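Local coordinates for giding protein-mglB (PDB 1J3W) that probably acts as a guanine-nucleotide exchange factor and molecular adaptor of the Roadblock/LC7 family, with a possible role in gliding motility, at residues 33-38 with 102-107. Sequence-based numbering, arbitrary orientation.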
loop_
_atom_site.group_PDB
_atom_site.type_symbol
_atom_site.label_atom_id
_atom_site.label_comp_id
_atom_site.label_asym_id
_atom_site.label_seq_id
_atom_site.Cartn_x
_atom_site.Cartn_y
_atom_site.Cartn_z
ATOM N N LEU B 33 11.238 11.384 14.742
ATOM C CA LEU B 33 10.659 12.361 13.831
ATOM C C LEU B 33 9.170 12.512 14.019
ATOM O O LEU B 33 8.489 11.580 14.450
ATOM C CB LEU B 33 10.859 11.950 12.369
ATOM C CG LEU B 33 12.172 11.477 11.768
ATOM C CD1 LEU B 33 12.414 10.018 12.140
ATOM C CD2 LEU B 33 12.081 11.613 10.249
ATOM N N LEU B 34 8.672 13.701 13.697
ATOM C CA LEU B 34 7.275 13.922 13.645
ATOM C C LEU B 34 7.001 14.293 12.232
ATOM O O LEU B 34 7.606 15.198 11.675
ATOM C CB LEU B 34 6.938 15.096 14.562
ATOM C CG LEU B 34 5.453 15.458 14.509
ATOM C CD1 LEU B 34 4.576 14.406 15.189
ATOM C CD2 LEU B 34 5.139 16.787 15.194
ATOM N N ILE B 35 6.138 13.522 11.585
ATOM C CA ILE B 35 5.844 13.736 10.173
ATOM C C ILE B 35 4.344 13.863 9.983
ATOM O O ILE B 35 3.571 13.440 10.837
ATOM C CB ILE B 35 6.361 12.555 9.311
ATOM C CG1 ILE B 35 5.527 11.293 9.568
ATOM C CG2 ILE B 35 7.823 12.267 9.657
ATOM C CD1 ILE B 35 5.912 10.119 8.687
ATOM N N ASP B 36 3.917 14.468 8.882
ATOM C CA ASP B 36 2.483 14.564 8.668
ATOM C C ASP B 36 2.081 13.339 7.868
ATOM O O ASP B 36 2.935 12.637 7.324
ATOM C CB ASP B 36 2.086 15.879 7.966
ATOM C CG ASP B 36 2.505 15.950 6.505
ATOM O OD1 ASP B 36 2.240 17.005 5.890
ATOM O OD2 ASP B 36 3.082 14.992 5.960
ATOM N N ARG B 37 0.786 13.059 7.803
ATOM C CA ARG B 37 0.348 11.875 7.087
ATOM C C ARG B 37 0.630 11.919 5.584
ATOM O O ARG B 37 0.406 10.939 4.876
ATOM C CB ARG B 37 -1.134 11.618 7.374
ATOM C CG ARG B 37 -1.421 11.449 8.869
ATOM C CD ARG B 37 -2.827 10.917 9.116
ATOM N NE ARG B 37 -2.993 9.588 8.541
ATOM C CZ ARG B 37 -2.839 8.447 9.207
ATOM N NH1 ARG B 37 -2.518 8.455 10.493
ATOM N NH2 ARG B 37 -2.992 7.291 8.579
ATOM N N LYS B 38 1.135 13.053 5.100
ATOM C CA LYS B 38 1.475 13.196 3.688
ATOM C C LYS B 38 2.954 12.889 3.436
ATOM O O LYS B 38 3.400 12.848 2.290
ATOM C CB LYS B 38 1.169 14.613 3.192
ATOM C CG LYS B 38 -0.299 14.998 3.217
ATOM C CD LYS B 38 -0.493 16.388 2.627
ATOM C CE LYS B 38 -1.937 16.849 2.740
ATOM N NZ LYS B 38 -2.123 18.207 2.161
ATOM N N HIS B 102 -3.570 14.153 12.285
ATOM C CA HIS B 102 -2.815 14.447 11.073
ATOM C C HIS B 102 -1.305 14.284 11.113
ATOM O O HIS B 102 -0.620 14.723 10.190
ATOM C CB HIS B 102 -3.137 15.867 10.605
ATOM C CG HIS B 102 -4.603 16.148 10.501
ATOM N ND1 HIS B 102 -5.345 16.634 11.555
ATOM C CD2 HIS B 102 -5.472 15.978 9.476
ATOM C CE1 HIS B 102 -6.607 16.753 11.185
ATOM N NE2 HIS B 102 -6.711 16.361 9.929
ATOM N N ALA B 103 -0.779 13.658 12.158
ATOM C CA ALA B 103 0.665 13.479 12.241
ATOM C C ALA B 103 1.037 12.121 12.817
ATOM O O ALA B 103 0.204 11.431 13.401
ATOM C CB ALA B 103 1.287 14.595 13.075
ATOM N N LEU B 104 2.303 11.757 12.644
ATOM C CA LEU B 104 2.817 10.477 13.113
ATOM C C LEU B 104 4.170 10.644 13.779
ATOM O O LEU B 104 5.017 11.394 13.291
ATOM C CB LEU B 104 2.999 9.523 11.931
ATOM C CG LEU B 104 1.776 9.159 11.083
ATOM C CD1 LEU B 104 2.214 8.497 9.786
ATOM C CD2 LEU B 104 0.870 8.240 11.876
ATOM N N LEU B 105 4.362 9.947 14.893
ATOM C CA LEU B 105 5.642 9.946 15.593
ATOM C C LEU B 105 6.381 8.727 15.054
ATOM O O LEU B 105 5.806 7.641 14.975
ATOM C CB LEU B 105 5.459 9.772 17.100
ATOM C CG LEU B 105 6.763 9.402 17.825
ATOM C CD1 LEU B 105 7.743 10.574 17.790
ATOM C CD2 LEU B 105 6.453 8.999 19.248
ATOM N N VAL B 106 7.639 8.906 14.680
ATOM C CA VAL B 106 8.449 7.814 14.153
ATOM C C VAL B 106 9.738 7.677 14.962
ATOM O O VAL B 106 10.442 8.658 15.180
ATOM C CB VAL B 106 8.846 8.069 12.679
ATOM C CG1 VAL B 106 9.683 6.904 12.155
ATOM C CG2 VAL B 106 7.592 8.268 11.823
ATOM N N LEU B 107 10.024 6.467 15.435
ATOM C CA LEU B 107 11.262 6.213 16.166
ATOM C C LEU B 107 11.987 5.077 15.467
ATOM O O LEU B 107 11.398 4.030 15.198
ATOM C CB LEU B 107 10.995 5.807 17.618
ATOM C CG LEU B 107 10.316 6.830 18.531
ATOM C CD1 LEU B 107 10.109 6.232 19.922
ATOM C CD2 LEU B 107 11.184 8.082 18.628
HETATM O O HOH W 1 -2.243 10.463 12.546
#
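Strands 31-36 and 103-109 run antiparallel as interior neighbours in the five-stranded sheet of the Roadblock/LC7 fold, where Leu33 pairs with Val106 and Ile35 with Leu104. Both are hydrogen-bonded pairs, with Ile35 N reaching Leu104 O at 2.9 Å and Leu104 N returning to Ile35 O. Beyond the strand, Arg37 N adds a longer bond to His102 O (3.2 Å), approaching from above the carbonyl plane. Leu33, Ile35, Leu104 and Val106 share one face of the sheet, on which helix 56-69 packs against Leu33 and Ile35. With CG1 held between its backbone N and carbonyl carbon (chi1 70°), Ile35 brings CG1 to Leu104 CB at 3.9 Å, the two side chains crossing at a slant, and extends CD1 to Val106 CG2 at 4.0 Å, thus spanning two residues of the partner strand. Cut back to alanine, Ile35 would lose CG1 and CD1, which would probably open a gap beside Leu104 CB and Val106 CG2 under helix 56-69. On the other face, Leu34 CD1 meets Ala103 CB at 3.9 Å, and helix 115-135 packs on Leu34 and Leu105. Arg37 CG lies over the His102 carbonyl, and a bend further out at chi3 (63°) brings NH1 within 3.7 Å of Leu104 CD2. A water in the guanidinium plane accepts from Arg37 NH1 at 2.9 Å and donates to Ala103 O. The Asp36 carboxylate is bonded outside the two strands, OD2 to Phe40 N and OD1 to Ser5 N. Mutual main-chain bonds thus satisfy buried polar groups between apolar side chains, whereas the Arg37 end relies on a longer, off-plane bond and a water.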